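PDB 4MJK: CRISPR protein from Archaeoglobus fulgidus, which probably serves as the Cas5 subunit of a type I-A Cascade complex, the RNA-guided surveillance assembly of CRISPR immunity. Local coordinates for residues Ala73-Pro78 against Ala125-Trp130; Ser119-Glu124 against Pro231-Ile236. All coordinates share one frame; numbering follows the deposited sequence.

Contact 1 of 2, residues Ala73-Pro78 against Ala125-Trp130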
ATOM      1  N   ALA A  73     -12.428   6.659   9.831  1.00 11.10           N
ATOM      2  CA  ALA A  73     -11.126   7.143   9.392  1.00 15.01           C
ATOM      3  C   ALA A  73     -10.887   8.455  10.110  1.00 13.46           C
ATOM      4  O   ALA A  73     -11.830   9.189  10.345  1.00 13.35           O
ATOM      5  CB  ALA A  73     -11.114   7.351   7.873  1.00 12.06           C
ATOM      6  N   LEU A  74      -9.637   8.725  10.485  1.00 13.24           N
ATOM      7  CA  LEU A  74      -9.271   9.995  11.092  1.00 14.10           C
ATOM      8  C   LEU A  74      -8.647  10.921  10.061  1.00 15.03           C
ATOM      9  O   LEU A  74      -8.773  12.138  10.157  1.00 18.22           O
ATOM     10  CB  LEU A  74      -8.293   9.771  12.263  1.00 15.81           C
ATOM     11  CG  LEU A  74      -8.868   8.866  13.370  1.00 16.63           C
ATOM     12  CD1 LEU A  74      -7.841   8.537  14.458  1.00 18.13           C
ATOM     13  CD2 LEU A  74     -10.103   9.505  13.971  1.00 14.51           C
ATOM     14  N   ASN A  75      -7.979  10.360   9.063  1.00 12.69           N
ATOM     15  CA  ASN A  75      -7.227  11.199   8.134  1.00 16.05           C
ATOM     16  C   ASN A  75      -6.985  10.526   6.790  1.00 15.67           C
ATOM     17  O   ASN A  75      -6.019  10.834   6.102  1.00 15.22           O
ATOM     18  CB  ASN A  75      -5.867  11.546   8.740  1.00 15.17           C
ATOM     19  CG  ASN A  75      -4.957  10.342   8.807  1.00 18.37           C
ATOM     20  OD1 ASN A  75      -5.428   9.204   8.757  1.00 16.03           O
ATOM     21  ND2 ASN A  75      -3.655  10.574   8.878  1.00 20.01           N
ATOM     22  N   CYS A  76      -7.845   9.593   6.415  1.00 12.70           N
ATOM     23  CA  CYS A  76      -7.560   8.808   5.225  1.00 14.76           C
ATOM     24  C   CYS A  76      -8.829   8.381   4.510  1.00 15.36           C
ATOM     25  O   CYS A  76      -9.943   8.479   5.048  1.00 13.15           O
ATOM     26  CB  CYS A  76      -6.688   7.586   5.571  1.00 12.92           C
ATOM     27  SG  CYS A  76      -7.474   6.357   6.662  1.00 14.23           S
ATOM     28  N   THR A  77      -8.644   7.923   3.280  1.00 13.28           N
ATOM     29  CA  THR A  77      -9.749   7.472   2.455  1.00 14.00           C
ATOM     30  C   THR A  77      -9.295   6.158   1.779  1.00 13.95           C
ATOM     31  O   THR A  77      -8.161   6.052   1.285  1.00 14.38           O
ATOM     32  CB  THR A  77     -10.137   8.573   1.424  1.00 18.45           C
ATOM     33  OG1 THR A  77     -11.449   8.317   0.883  1.00 25.23           O
ATOM     34  CG2 THR A  77      -9.141   8.618   0.302  1.00 18.57           C
ATOM     35  N   PRO A  78     -10.156   5.135   1.786  1.00 14.04           N
ATOM     36  CA  PRO A  78      -9.737   3.836   1.225  1.00 10.54           C
ATOM     37  C   PRO A  78      -9.714   3.847  -0.294  1.00 14.08           C
ATOM     38  O   PRO A  78     -10.508   4.538  -0.937  1.00 16.18           O
ATOM     39  CB  PRO A  78     -10.819   2.866   1.709  1.00 12.54           C
ATOM     40  CG  PRO A  78     -11.624   3.651   2.774  1.00 14.94           C
ATOM     41  CD  PRO A  78     -11.501   5.080   2.378  1.00 14.38           C
ATOM     42  N   ALA A 125       0.806   9.074   8.444  1.00 20.61           N
ATOM     43  CA  ALA A 125       0.396   7.731   8.072  1.00 20.53           C
ATOM     44  C   ALA A 125      -1.131   7.634   8.243  1.00 14.33           C
ATOM     45  O   ALA A 125      -1.712   8.317   9.074  1.00 14.24           O
ATOM     46  CB  ALA A 125       1.102   6.720   8.953  1.00 18.50           C
ATOM     47  N   PRO A 126      -1.789   6.806   7.429  1.00 15.71           N
ATOM     48  CA  PRO A 126      -3.254   6.723   7.539  1.00 14.88           C
ATOM     49  C   PRO A 126      -3.690   6.066   8.854  1.00 14.09           C
ATOM     50  O   PRO A 126      -3.108   5.056   9.260  1.00 13.34           O
ATOM     51  CB  PRO A 126      -3.645   5.848   6.350  1.00 13.24           C
ATOM     52  CG  PRO A 126      -2.402   5.097   6.001  1.00 15.63           C
ATOM     53  CD  PRO A 126      -1.253   5.974   6.342  1.00 13.95           C
ATOM     54  N   LYS A 127      -4.707   6.632   9.495  1.00 12.07           N
ATOM     55  CA  LYS A 127      -5.167   6.165  10.791  1.00 12.18           C
ATOM     56  C   LYS A 127      -6.670   5.904  10.811  1.00 12.40           C
ATOM     57  O   LYS A 127      -7.440   6.640  10.203  1.00 11.32           O
ATOM     58  CB  LYS A 127      -4.838   7.203  11.872  1.00 13.82           C
ATOM     59  CG  LYS A 127      -3.354   7.286  12.213  1.00 19.22           C
ATOM     60  CD  LYS A 127      -3.128   8.203  13.416  1.00 23.44           C
ATOM     61  CE  LYS A 127      -3.571   9.626  13.105  1.00 28.64           C
ATOM     62  NZ  LYS A 127      -3.741  10.458  14.345  1.00 36.77           N
ATOM     63  N   ILE A 128      -7.063   4.855  11.526  1.00 10.29           N
ATOM     64  CA  ILE A 128      -8.472   4.531  11.751  1.00 11.36           C
ATOM     65  C   ILE A 128      -8.707   4.365  13.250  1.00 13.41           C
ATOM     66  O   ILE A 128      -7.851   3.818  13.944  1.00 11.51           O
ATOM     67  CB  ILE A 128      -8.865   3.200  11.030  1.00 11.98           C
ATOM     68  CG1 ILE A 128      -8.714   3.357   9.511  1.00 11.93           C
ATOM     69  CG2 ILE A 128     -10.308   2.797  11.407  1.00 10.87           C
ATOM     70  CD1 ILE A 128      -8.971   2.079   8.730  1.00 13.89           C
ATOM     71  N   ARG A 129      -9.836   4.866  13.754  1.00 11.38           N
ATOM     72  CA  ARG A 129     -10.192   4.685  15.157  1.00 11.26           C
ATOM     73  C   ARG A 129     -11.321   3.663  15.304  1.00 11.55           C
ATOM     74  O   ARG A 129     -12.360   3.776  14.630  1.00 11.15           O
ATOM     75  CB  ARG A 129     -10.610   6.020  15.795  1.00 12.36           C
ATOM     76  CG  ARG A 129     -11.050   5.879  17.274  1.00 15.66           C
ATOM     77  CD  ARG A 129     -11.333   7.244  17.948  1.00 13.31           C
ATOM     78  NE  ARG A 129     -10.152   8.106  17.907  1.00 17.06           N
ATOM     79  CZ  ARG A 129     -10.193   9.434  17.893  1.00 22.75           C
ATOM     80  NH1 ARG A 129     -11.360  10.059  17.924  1.00 25.58           N
ATOM     81  NH2 ARG A 129      -9.072  10.142  17.847  1.00 21.91           N
ATOM     82  N   TRP A 130     -11.121   2.680  16.178  1.00  9.01           N
ATOM     83  CA  TRP A 130     -12.172   1.726  16.526  1.00  9.95           C
ATOM     84  C   TRP A 130     -12.757   2.058  17.893  1.00 11.82           C
ATOM     85  O   TRP A 130     -12.046   2.513  18.798  1.00 11.25           O
ATOM     86  CB  TRP A 130     -11.645   0.290  16.554  1.00 10.71           C
ATOM     87  CG  TRP A 130     -11.717  -0.426  15.233  1.00 10.52           C
ATOM     88  CD1 TRP A 130     -12.731  -1.223  14.776  1.00  9.81           C
ATOM     89  CD2 TRP A 130     -10.715  -0.423  14.209  1.00 10.72           C
ATOM     90  NE1 TRP A 130     -12.423  -1.714  13.521  1.00  8.97           N
ATOM     91  CE2 TRP A 130     -11.192  -1.234  13.151  1.00 11.03           C
ATOM     92  CE3 TRP A 130      -9.468   0.193  14.083  1.00 10.65           C
ATOM     93  CZ2 TRP A 130     -10.462  -1.439  11.974  1.00 13.46           C
ATOM     94  CZ3 TRP A 130      -8.728  -0.031  12.914  1.00 13.38           C
ATOM     95  CH2 TRP A 130      -9.233  -0.831  11.874  1.00 11.84           C
TER

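Contact 2 of 2, residues Ser119-Glu124 against Pro231-Ile236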
ATOM      1  N   SER A 119      -5.320   5.759   1.699  1.00 12.99           N
ATOM      2  CA  SER A 119      -4.629   6.965   1.243  1.00 16.43           C
ATOM      3  C   SER A 119      -4.797   8.086   2.267  1.00 13.96           C
ATOM      4  O   SER A 119      -5.906   8.538   2.535  1.00 14.87           O
ATOM      5  CB  SER A 119      -5.205   7.454  -0.091  1.00 15.25           C
ATOM      6  OG  SER A 119      -5.289   6.415  -1.045  1.00 18.61           O
ATOM      7  N   SER A 120      -3.695   8.546   2.825  1.00 13.34           N
ATOM      8  CA  SER A 120      -3.753   9.636   3.770  1.00 15.28           C
ATOM      9  C   SER A 120      -4.114  10.953   3.083  1.00 18.32           C
ATOM     10  O   SER A 120      -3.690  11.230   1.952  1.00 15.33           O
ATOM     11  CB  SER A 120      -2.425   9.777   4.498  1.00 16.67           C
ATOM     12  OG  SER A 120      -2.510  10.819   5.453  1.00 21.86           O
ATOM     13  N   LEU A 121      -4.895  11.767   3.784  1.00 16.25           N
ATOM     14  CA  LEU A 121      -5.278  13.086   3.299  1.00 15.86           C
ATOM     15  C   LEU A 121      -4.348  14.173   3.840  1.00 19.85           C
ATOM     16  O   LEU A 121      -4.504  15.346   3.515  1.00 20.71           O
ATOM     17  CB  LEU A 121      -6.726  13.399   3.694  1.00 17.68           C
ATOM     18  CG  LEU A 121      -7.714  12.411   3.078  1.00 19.28           C
ATOM     19  CD1 LEU A 121      -9.119  12.585   3.654  1.00 20.91           C
ATOM     20  CD2 LEU A 121      -7.705  12.531   1.553  1.00 20.38           C
ATOM     21  N   ASN A 122      -3.396  13.790   4.675  1.00 17.52           N
ATOM     22  CA  ASN A 122      -2.390  14.741   5.134  1.00 20.48           C
ATOM     23  C   ASN A 122      -1.030  14.054   5.130  1.00 22.15           C
ATOM     24  O   ASN A 122      -0.882  12.993   4.527  1.00 22.00           O
ATOM     25  CB  ASN A 122      -2.754  15.332   6.509  1.00 20.55           C
ATOM     26  CG  ASN A 122      -2.795  14.286   7.612  1.00 22.88           C
ATOM     27  OD1 ASN A 122      -2.427  13.131   7.407  1.00 21.36           O
ATOM     28  ND2 ASN A 122      -3.244  14.693   8.795  1.00 24.52           N
ATOM     29  N   ASP A 123      -0.030  14.629   5.788  1.00 23.45           N
ATOM     30  CA  ASP A 123       1.309  14.040   5.690  1.00 27.96           C
ATOM     31  C   ASP A 123       1.550  12.932   6.704  1.00 27.05           C
ATOM     32  O   ASP A 123       2.651  12.395   6.791  1.00 31.92           O
ATOM     33  CB  ASP A 123       2.419  15.102   5.780  1.00 33.08           C
ATOM     34  CG  ASP A 123       2.841  15.625   4.412  1.00 40.75           C
ATOM     35  OD1 ASP A 123       1.966  16.086   3.650  1.00 40.67           O
ATOM     36  OD2 ASP A 123       4.054  15.571   4.093  1.00 49.57           O
ATOM     37  N   GLU A 124       0.528  12.573   7.468  1.00 24.54           N
ATOM     38  CA  GLU A 124       0.695  11.480   8.426  1.00 25.16           C
ATOM     39  C   GLU A 124       0.353  10.142   7.800  1.00 22.01           C
ATOM     40  O   GLU A 124      -0.319  10.072   6.767  1.00 20.62           O
ATOM     41  CB  GLU A 124      -0.207  11.678   9.632  1.00 26.53           C
ATOM     42  CG  GLU A 124      -0.071  13.008  10.323  1.00 31.58           C
ATOM     43  CD  GLU A 124      -0.897  13.042  11.585  1.00 41.52           C
ATOM     44  OE1 GLU A 124      -2.113  13.341  11.498  1.00 41.84           O
ATOM     45  OE2 GLU A 124      -0.334  12.738  12.661  1.00 48.45           O
ATOM     46  N   PRO A 231     -18.520   5.202   7.146  1.00  8.93           N
ATOM     47  CA  PRO A 231     -18.211   6.556   6.683  1.00 10.92           C
ATOM     48  C   PRO A 231     -16.968   6.572   5.787  1.00 13.41           C
ATOM     49  O   PRO A 231     -16.010   5.819   6.024  1.00 12.54           O
ATOM     50  CB  PRO A 231     -17.936   7.305   7.982  1.00 11.85           C
ATOM     51  CG  PRO A 231     -17.313   6.252   8.881  1.00  9.70           C
ATOM     52  CD  PRO A 231     -18.025   4.950   8.513  1.00  9.22           C
ATOM     53  N   ILE A 232     -17.002   7.431   4.771  1.00 11.81           N
ATOM     54  CA  ILE A 232     -15.902   7.607   3.840  1.00 13.54           C
ATOM     55  C   ILE A 232     -15.575   9.100   3.808  1.00 14.43           C
ATOM     56  O   ILE A 232     -16.363   9.926   3.344  1.00 12.93           O
ATOM     57  CB  ILE A 232     -16.263   7.142   2.417  1.00 16.03           C
ATOM     58  CG1 ILE A 232     -16.770   5.683   2.412  1.00 18.04           C
ATOM     59  CG2 ILE A 232     -15.081   7.380   1.463  1.00 17.99           C
ATOM     60  CD1 ILE A 232     -15.707   4.658   2.462  1.00 15.93           C
HETATM   61  N   MSE A 233     -14.409   9.427   4.335  1.00 13.16           N
HETATM   62  CA  MSE A 233     -13.954  10.797   4.459  1.00 17.04           C
HETATM   63  C   MSE A 233     -13.530  11.305   3.088  1.00 20.46           C
HETATM   64  O   MSE A 233     -12.802  10.616   2.372  1.00 20.56           O
HETATM   65  CB  MSE A 233     -12.752  10.780   5.408  1.00 18.53           C
HETATM   66  CG  MSE A 233     -12.257  12.096   5.905  1.00 27.56           C
HETATM   67 SE   MSE A 233     -10.956  11.729   7.323  0.50 21.68          SE
HETATM   68  CE  MSE A 233     -12.080  12.164   8.866  1.00 28.45           C
ATOM     69  N   THR A 234     -13.990  12.495   2.710  1.00 20.40           N
ATOM     70  CA  THR A 234     -13.605  13.080   1.426  1.00 22.52           C
ATOM     71  C   THR A 234     -12.670  14.274   1.594  1.00 25.80           C
ATOM     72  O   THR A 234     -12.099  14.764   0.624  1.00 31.34           O
ATOM     73  CB  THR A 234     -14.830  13.524   0.605  1.00 23.65           C
ATOM     74  OG1 THR A 234     -15.684  14.342   1.413  1.00 30.75           O
ATOM     75  CG2 THR A 234     -15.611  12.315   0.122  1.00 28.79           C
ATOM     76  N   SER A 235     -12.524  14.742   2.826  1.00 24.36           N
ATOM     77  CA  SER A 235     -11.677  15.888   3.118  1.00 27.49           C
ATOM     78  C   SER A 235     -11.143  15.738   4.522  1.00 26.99           C
ATOM     79  O   SER A 235     -11.834  15.219   5.409  1.00 26.59           O
ATOM     80  CB  SER A 235     -12.481  17.192   3.005  1.00 30.00           C
ATOM     81  OG  SER A 235     -11.876  18.255   3.735  1.00 32.20           O
ATOM     82  N   ILE A 236      -9.916  16.203   4.731  1.00 26.37           N
ATOM     83  CA  ILE A 236      -9.295  16.134   6.046  1.00 25.73           C
ATOM     84  C   ILE A 236     -10.133  16.880   7.088  1.00 25.61           C
ATOM     85  O   ILE A 236     -10.047  16.600   8.282  1.00 26.92           O
ATOM     86  CB  ILE A 236      -7.849  16.693   6.007  1.00 28.67           C
ATOM     87  CG1 ILE A 236      -7.120  16.424   7.325  1.00 27.90           C
ATOM     88  CG2 ILE A 236      -7.848  18.191   5.659  1.00 26.25           C
ATOM     89  CD1 ILE A 236      -6.927  14.949   7.629  1.00 25.85           C
TER

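Contact 1 of 2, residues Ala73-Pro78 against Ala125-Trp130
Three hydrogen bonds tie Leu-74 and Asn-75 to the run from Ala-125 to Lys-127. Two of them spend a single side-chain amide: OD1 of Asn-75 accepts from the backbone N of Lys-127 at 2.8 Å, in the carbonyl plane and on a lone pair, while ND2 of Asn-75 donates to Ala-125 O at 3.0 Å. That second bond is nearly straight (175° at the hydrogen), yet it reaches the oxygen from above its carbonyl plane. With CG set between the backbone N and the carbonyl carbon (chi1 70°), the amide takes up the N-H of Lys-127 and the C=O of Ala-125, as a backbone neighbour would; its ND2 also donates to Asn-122 OD1, which fixes the rotation of the group. The third bond, Leu-74 N to Lys-127 O at 3.0 Å, is a backbone one.

These bonds sit where strand 66-73 ends. Ala-73 and Ile-128 form an antiparallel non-hydrogen-bonded pair, CA to CA 4.4 Å, at the edge of the six-stranded antiparallel sheet of this Cas5-family protein, and from Cys-76 on the chain runs in a second, three-stranded sheet.

Packing falls on two sides. Cys-76 CB lies 3.6 Å from Pro-126 CB, and Cys-76 SG reaches Ile-128 CG1 at 4.3 Å; this buried side is continued by Leu-118, which touches both Pro-126 and Ile-128. Leu-74 instead meets Arg-129, the two side chains crossing at about a right angle. Arg-129 CB lies against both leucine methyls. The arginine chain bends at chi3 (-59°), turning its guanidinium across the leucine, so that Leu-74 CD2 stands 3.9 Å above the plane, over its centre. A salt bridge from Arg-129 NE to Asp-7 anchors the charged end.

Contact 2 of 2, residues Ser119-Glu124 against Pro231-Ile236
Leu-121 fills the tight half of this contact, pushing CD1 into the bend of the loop 231-236. That one methyl lies 3.8 Å from Ser-235 C, close to the peptide leading into Ile-236, and 3.9 Å from CG of Met-233, a selenomethionine in the crystal. The first torsion of the selenomethionine (chi1 -169°) swings CG to the side opposite the backbone N, and this is what sets it beside the leucine methyl. Nearer the backbone, Leu-121 CB and Ile-236 CB stand 4.2 Å apart. No hydrogen bond crosses between the two segments; the grip is apolar side chain against side chain and backbone.

Toward solvent the fit thins to one touch, Ile-236 CD1 on Asn-122 ND2 at 3.9 Å, the two side chains crossing at about a right angle. The amide itself is occupied within its own loop. Asn-122 OD1 accepts from the backbone N of Glu-124 at 3.0 Å, the donor standing well above the carbonyl plane, and ND2 gives a hydrogen to Glu-124 OE1 at 3.2 Å, on the anti lone pair of that oxygen. With both ends of the amide bonded to Glu-124, the isoleucine methyl rests against a group whose rotation is already set.

The second subunit, another copy of the protein, also bears on this region: its Phe-108 packs on Leu-121, and its Tyr-81 OH is hydrogen-bonded to Ser-119 OG. Here the loop following strand 225-231 lies against the turn that follows strand 115-120, where the chain, having left the three-stranded sheet, passes through an Asx turn built on Asn-122.

Contact 1 is the more deeply placed, its centre about 11 Å from the centre of the chain, with five of its nine touching residues buried; contact 2 is a surface contact at about 17 Å. They are joined through the three-stranded sheet: strand 76-80 belongs to contact 1, strand 115-120 to contact 2, and Asn-75 O lies 2.7 Å from Leu-121 N in a probable hydrogen bond between them. Contact 1, at the edge of the large sheet, combines polar bonds with apolar packing, whereas contact 2, with no hydrogen bond between its segments, presses a loop against the turn after a strand by van der Waals contact. The selenomethionine also bridges them, Met-233 CE approaching Ala-73 O.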